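Local coordinates for protein putative enoyl-CoA hydratase (Streptomyces avermitilis, PDB 3GKB) that probably acts on acyl-CoA thioesters as a crotonase-family enzyme, perhaps an enoyl-CoA hydratase, though its reaction is not established, at residues Thr42-Leu47 / Arg103-Val108; Ala127-Phe132 / Ala219-Leu224. One frame throughout, in Å; residues are numbered along the deposited sequence.

Contact 1: Thr42-Leu47 / Arg103-Val108; sequences TVLTTL and RHQPQV
Gln105 sends CG away from its own N (chi1 -168°) and then bends at chi2, which carries its amide to the main-chain carbonyl of Leu44; Gln107 starts instead with CG anti to its own carbonyl carbon, and a similar bend brings its amide to Leu47. Both bonds use NE2 as donor to main-chain oxygens near the C-terminal end of helix 34-48. Gln105 NE2 lies 3.1 Å from Leu44 O, and the angle at the hydrogen, 166°, is nearly straight, with the acceptor almost in the amide plane. Gln107 NE2 is closer to Leu47 O, at 2.8 Å, but it sits above the carbonyl plane, 56° out of it, and is therefore not directed at a lone pair. The two amides are also joined to each other: Gln105 NE2 donates to Gln107 OE1 over 3.0 Å, an order of N and O that agrees with each NE2 facing a main-chain carbonyl, which can only accept. The leucines add van der Waals contact with the amide of Gln105: OE1 rests 3.4 Å from Leu44 CB, and CB of Leu47 approaches Gln105 NE2 at 4.1 Å. Leu44 CD2 stays 3.9 Å from Gln105 CD, and the leucines also pack on the sheet, Leu44 on Ile56 and Phe58, Leu47 on Ala20 and Ile22. This joins the helix end to the loop leading into strand 108-113 of the crotonase fold. Since Gln107 NE2 also donates to Val53 O, each of the two buried amide nitrogens serves two acceptors, and the negative end of the helix dipole is probably eased by these neutral donors.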
loop_
_atom_site.group_PDB
_atom_site.type_symbol
_atom_site.label_atom_id
_atom_site.label_comp_id
_atom_site.label_asym_id
_atom_site.label_seq_id
_atom_site.Cartn_x
_atom_site.Cartn_y
_atom_site.Cartn_z
ATOM N N THR B 42 -13.772 17.190 24.414
ATOM C CA THR B 42 -13.804 17.061 25.880
ATOM C C THR B 42 -13.471 15.652 26.351
ATOM O O THR B 42 -12.608 15.469 27.229
ATOM C CB THR B 42 -15.173 17.499 26.460
ATOM O OG1 THR B 42 -15.439 18.847 26.062
ATOM C CG2 THR B 42 -15.163 17.416 27.983
ATOM N N VAL B 43 -14.130 14.656 25.764
ATOM C CA VAL B 43 -13.936 13.286 26.202
ATOM C C VAL B 43 -12.527 12.789 25.883
ATOM O O VAL B 43 -11.880 12.211 26.754
ATOM C CB VAL B 43 -14.981 12.329 25.623
ATOM C CG1 VAL B 43 -14.613 10.878 25.967
ATOM C CG2 VAL B 43 -16.322 12.642 26.189
ATOM N N LEU B 44 -12.032 13.053 24.678
ATOM C CA LEU B 44 -10.698 12.585 24.333
ATOM C C LEU B 44 -9.595 13.314 25.101
ATOM O O LEU B 44 -8.612 12.707 25.494
ATOM C CB LEU B 44 -10.457 12.633 22.822
ATOM C CG LEU B 44 -11.268 11.624 21.998
ATOM C CD1 LEU B 44 -11.054 11.862 20.505
ATOM C CD2 LEU B 44 -10.922 10.166 22.353
ATOM N N THR B 45 -9.767 14.605 25.324
ATOM C CA THR B 45 -8.781 15.373 26.086
ATOM C C THR B 45 -8.723 14.852 27.529
ATOM O O THR B 45 -7.623 14.630 28.056
ATOM C CB THR B 45 -9.112 16.890 26.024
ATOM O OG1 THR B 45 -8.997 17.314 24.655
ATOM C CG2 THR B 45 -8.135 17.704 26.849
ATOM N N THR B 46 -9.882 14.586 28.131
ATOM C CA THR B 46 -9.947 14.010 29.472
ATOM C C THR B 46 -9.301 12.622 29.520
ATOM O O THR B 46 -8.553 12.305 30.437
ATOM C CB THR B 46 -11.377 13.887 29.974
ATOM O OG1 THR B 46 -12.033 15.177 29.934
ATOM C CG2 THR B 46 -11.399 13.301 31.383
ATOM N N LEU B 47 -9.607 11.784 28.543
ATOM C CA LEU B 47 -9.007 10.446 28.517
ATOM C C LEU B 47 -7.503 10.469 28.340
ATOM O O LEU B 47 -6.815 9.632 28.939
ATOM C CB LEU B 47 -9.660 9.551 27.453
ATOM C CG LEU B 47 -11.080 9.063 27.766
ATOM C CD1 LEU B 47 -11.774 8.498 26.507
ATOM C CD2 LEU B 47 -11.022 8.019 28.910
ATOM N N ARG B 103 -5.793 10.970 15.760
ATOM C CA ARG B 103 -4.487 10.479 15.279
ATOM C C ARG B 103 -3.376 10.622 16.335
ATOM O O ARG B 103 -2.443 9.844 16.339
ATOM C CB ARG B 103 -4.013 11.253 14.046
ATOM C CG ARG B 103 -4.653 10.842 12.727
ATOM C CD ARG B 103 -3.678 10.971 11.552
ATOM N NE ARG B 103 -3.053 12.278 11.482
ATOM C CZ ARG B 103 -1.749 12.534 11.355
ATOM N NH1 ARG B 103 -1.333 13.802 11.307
ATOM N NH2 ARG B 103 -0.855 11.565 11.234
ATOM N N HIS B 104 -3.475 11.646 17.187
ATOM C CA HIS B 104 -2.450 11.916 18.211
ATOM C C HIS B 104 -2.801 11.438 19.632
ATOM O O HIS B 104 -2.059 11.701 20.599
ATOM C CB HIS B 104 -2.110 13.404 18.175
ATOM C CG HIS B 104 -1.502 13.822 16.875
ATOM N ND1 HIS B 104 -2.239 14.393 15.865
ATOM C CD2 HIS B 104 -0.232 13.721 16.414
ATOM C CE1 HIS B 104 -1.441 14.644 14.838
ATOM N NE2 HIS B 104 -0.218 14.249 15.148
ATOM N N GLN B 105 -3.903 10.700 19.753
ATOM C CA GLN B 105 -4.373 10.204 21.057
ATOM C C GLN B 105 -3.319 9.245 21.644
ATOM O O GLN B 105 -2.721 8.428 20.906
ATOM C CB GLN B 105 -5.728 9.522 20.893
ATOM C CG GLN B 105 -6.500 9.190 22.199
ATOM C CD GLN B 105 -7.024 10.429 22.923
ATOM O OE1 GLN B 105 -7.262 11.483 22.313
ATOM N NE2 GLN B 105 -7.211 10.307 24.237
ATOM N N PRO B 106 -3.032 9.359 22.961
ATOM C CA PRO B 106 -2.037 8.451 23.551
ATOM C C PRO B 106 -2.490 6.987 23.597
ATOM O O PRO B 106 -1.689 6.096 23.336
ATOM C CB PRO B 106 -1.820 8.992 24.972
ATOM C CG PRO B 106 -2.754 10.066 25.174
ATOM C CD PRO B 106 -3.350 10.487 23.848
ATOM N N GLN B 107 -3.745 6.746 23.969
ATOM C CA GLN B 107 -4.332 5.403 23.979
ATOM C C GLN B 107 -4.356 4.819 22.570
ATOM O O GLN B 107 -4.425 5.545 21.594
ATOM C CB GLN B 107 -5.785 5.433 24.479
ATOM C CG GLN B 107 -5.953 5.632 25.978
ATOM C CD GLN B 107 -5.894 7.111 26.415
ATOM O OE1 GLN B 107 -5.903 8.013 25.589
ATOM N NE2 GLN B 107 -5.838 7.344 27.728
ATOM N N VAL B 108 -4.372 3.498 22.473
ATOM C CA VAL B 108 -4.629 2.856 21.177
ATOM C C VAL B 108 -6.086 3.124 20.837
ATOM O O VAL B 108 -6.970 2.918 21.690
ATOM C CB VAL B 108 -4.411 1.343 21.263
ATOM C CG1 VAL B 108 -4.834 0.661 19.927
ATOM C CG2 VAL B 108 -2.956 1.036 21.639
#

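Contact 2: Ala127-Phe132 / Ala219-Leu224; sequences AADMAF and AAKRSL
Lys221 brings its ammonium end against the carboxylate of Asp129, so that CE as well as NZ lies beside OD2. In this crotonase-family fold the pair links the entry to strand 130-134 with the last turn of helix 216-223. The two side chains approach from opposite directions, and the lysine is close to extended beyond a bend at chi2 (-141°), a shape that spans the 9.8 Å between Asp129 CA and Lys221 CA. The salt bridge is one-sided: NZ of Lys221 stands 2.8 Å from Asp129 OD2, on its syn lone pair, but 3.5 Å from Asp129 OD1. That second oxygen is taken by Arg165 of a neighbouring subunit in another salt bridge, so the carboxylate is paired with two cations, one on each oxygen, and is probably held as an anion. With an alanine here, Lys221 NZ and the neighbouring arginine would probably both be left without their shared counter-charge, and the subunit interface would lose a bridge. A water also links the charged groups through two weak bonds, donating to Asp129 OD1 over 2.9 Å and accepting from Lys221 NZ over 3.2 Å.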
loop_
_atom_site.group_PDB
_atom_site.type_symbol
_atom_site.label_atom_id
_atom_site.label_comp_id
_atom_site.label_asym_id
_atom_site.label_seq_id
_atom_site.Cartn_x
_atom_site.Cartn_y
_atom_site.Cartn_z
ATOM N N ALA B 127 -8.835 7.783 10.677
ATOM C CA ALA B 127 -7.883 8.484 11.565
ATOM C C ALA B 127 -7.456 7.622 12.768
ATOM O O ALA B 127 -6.373 7.817 13.335
ATOM C CB ALA B 127 -8.501 9.774 12.081
ATOM N N ALA B 128 -8.305 6.671 13.144
ATOM C CA ALA B 128 -8.023 5.801 14.289
ATOM C C ALA B 128 -6.819 4.896 14.004
ATOM O O ALA B 128 -6.495 4.610 12.846
ATOM C CB ALA B 128 -9.238 4.976 14.647
ATOM N N ASP B 129 -6.164 4.416 15.062
ATOM C CA ASP B 129 -5.039 3.517 14.881
ATOM C C ASP B 129 -5.428 2.275 14.089
ATOM O O ASP B 129 -4.665 1.788 13.236
ATOM C CB ASP B 129 -4.413 3.087 16.206
ATOM C CG ASP B 129 -3.775 4.240 16.969
ATOM O OD1 ASP B 129 -3.343 5.248 16.359
ATOM O OD2 ASP B 129 -3.725 4.114 18.223
ATOM N N MET B 130 -6.620 1.745 14.368
ATOM C CA MET B 130 -7.090 0.568 13.627
ATOM C C MET B 130 -8.609 0.591 13.499
ATOM O O MET B 130 -9.319 1.133 14.381
ATOM C CB MET B 130 -6.559 -0.772 14.238
ATOM C CG MET B 130 -6.729 -1.035 15.708
ATOM S SD MET B 130 -5.641 -2.401 16.433
ATOM C CE MET B 130 -4.168 -1.535 16.875
ATOM N N ALA B 131 -9.104 0.039 12.390
ATOM C CA ALA B 131 -10.524 0.005 12.095
ATOM C C ALA B 131 -10.873 -1.398 11.567
ATOM O O ALA B 131 -10.211 -1.919 10.649
ATOM C CB ALA B 131 -10.887 1.026 11.053
ATOM N N PHE B 132 -11.919 -1.963 12.148
ATOM C CA PHE B 132 -12.439 -3.294 11.800
ATOM C C PHE B 132 -13.903 -3.099 11.410
ATOM O O PHE B 132 -14.664 -2.454 12.161
ATOM C CB PHE B 132 -12.321 -4.250 13.005
ATOM C CG PHE B 132 -10.896 -4.437 13.475
ATOM C CD1 PHE B 132 -10.007 -5.170 12.702
ATOM C CD2 PHE B 132 -10.410 -3.810 14.627
ATOM C CE1 PHE B 132 -8.664 -5.334 13.108
ATOM C CE2 PHE B 132 -9.081 -3.981 15.033
ATOM C CZ PHE B 132 -8.213 -4.734 14.245
ATOM N N ALA B 219 5.779 2.422 24.013
ATOM C CA ALA B 219 6.948 2.082 23.209
ATOM C C ALA B 219 6.568 1.863 21.740
ATOM O O ALA B 219 7.231 2.369 20.842
ATOM C CB ALA B 219 7.651 0.864 23.775
ATOM N N ALA B 220 5.463 1.167 21.517
ATOM C CA ALA B 220 5.001 0.896 20.147
ATOM C C ALA B 220 4.658 2.221 19.463
ATOM O O ALA B 220 5.084 2.459 18.326
ATOM C CB ALA B 220 3.823 -0.030 20.160
ATOM N N LYS B 221 3.942 3.103 20.152
ATOM C CA LYS B 221 3.577 4.404 19.556
ATOM C C LYS B 221 4.769 5.346 19.341
ATOM O O LYS B 221 4.774 6.151 18.415
ATOM C CB LYS B 221 2.490 5.095 20.358
ATOM C CG LYS B 221 1.151 4.422 20.283
ATOM C CD LYS B 221 0.045 5.479 20.201
ATOM C CE LYS B 221 -1.254 4.899 19.925
ATOM N NZ LYS B 221 -2.225 5.975 19.600
ATOM N N ARG B 222 5.779 5.250 20.194
ATOM C CA ARG B 222 7.022 5.954 19.991
ATOM C C ARG B 222 7.793 5.412 18.802
ATOM O O ARG B 222 8.398 6.186 18.074
ATOM C CB ARG B 222 7.904 5.917 21.245
ATOM C CG ARG B 222 7.331 6.754 22.353
ATOM C CD ARG B 222 8.339 7.105 23.453
ATOM N NE ARG B 222 7.755 8.066 24.399
ATOM C CZ ARG B 222 8.230 8.316 25.625
ATOM N NH1 ARG B 222 9.290 7.674 26.088
ATOM N NH2 ARG B 222 7.622 9.204 26.402
ATOM N N SER B 223 7.786 4.100 18.622
ATOM C CA SER B 223 8.499 3.490 17.473
ATOM C C SER B 223 7.772 3.747 16.136
ATOM O O SER B 223 8.385 3.704 15.057
ATOM C CB SER B 223 8.746 2.000 17.712
ATOM O OG SER B 223 7.631 1.247 17.359
ATOM N N LEU B 224 6.467 4.000 16.231
ATOM C CA LEU B 224 5.573 4.188 15.071
ATOM C C LEU B 224 4.794 5.495 15.258
ATOM O O LEU B 224 3.570 5.484 15.416
ATOM C CB LEU B 224 4.605 2.986 14.940
ATOM C CG LEU B 224 5.274 1.671 14.537
ATOM C CD1 LEU B 224 4.345 0.482 14.789
ATOM C CD2 LEU B 224 5.747 1.730 13.084
HETATM O O HOH W 1 -4.692 7.143 18.024
#

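Followed from the N terminus, contact 1 opens on helix 34-48 and closes at 103-108 with 55 residues between, after the chain has run through strand 55-60 and helices 78-87 and 96-103. Contact 2 opens only afterwards, at 127-132, and closes at 219-224 around 86 intervening residues. The two loops are thus in series, neither nested nor crossed. Their centres are 13 Å apart, yet they touch: Lys221 NZ probably donates to Gln105 O at 2.8 Å and to Gln107 O at 3.0 Å. Helix 216-223 is thereby tied both to the loop before strand 108-113 and to the start of the adjacent strand 130-134, with helix 34-48 joined through that same loop.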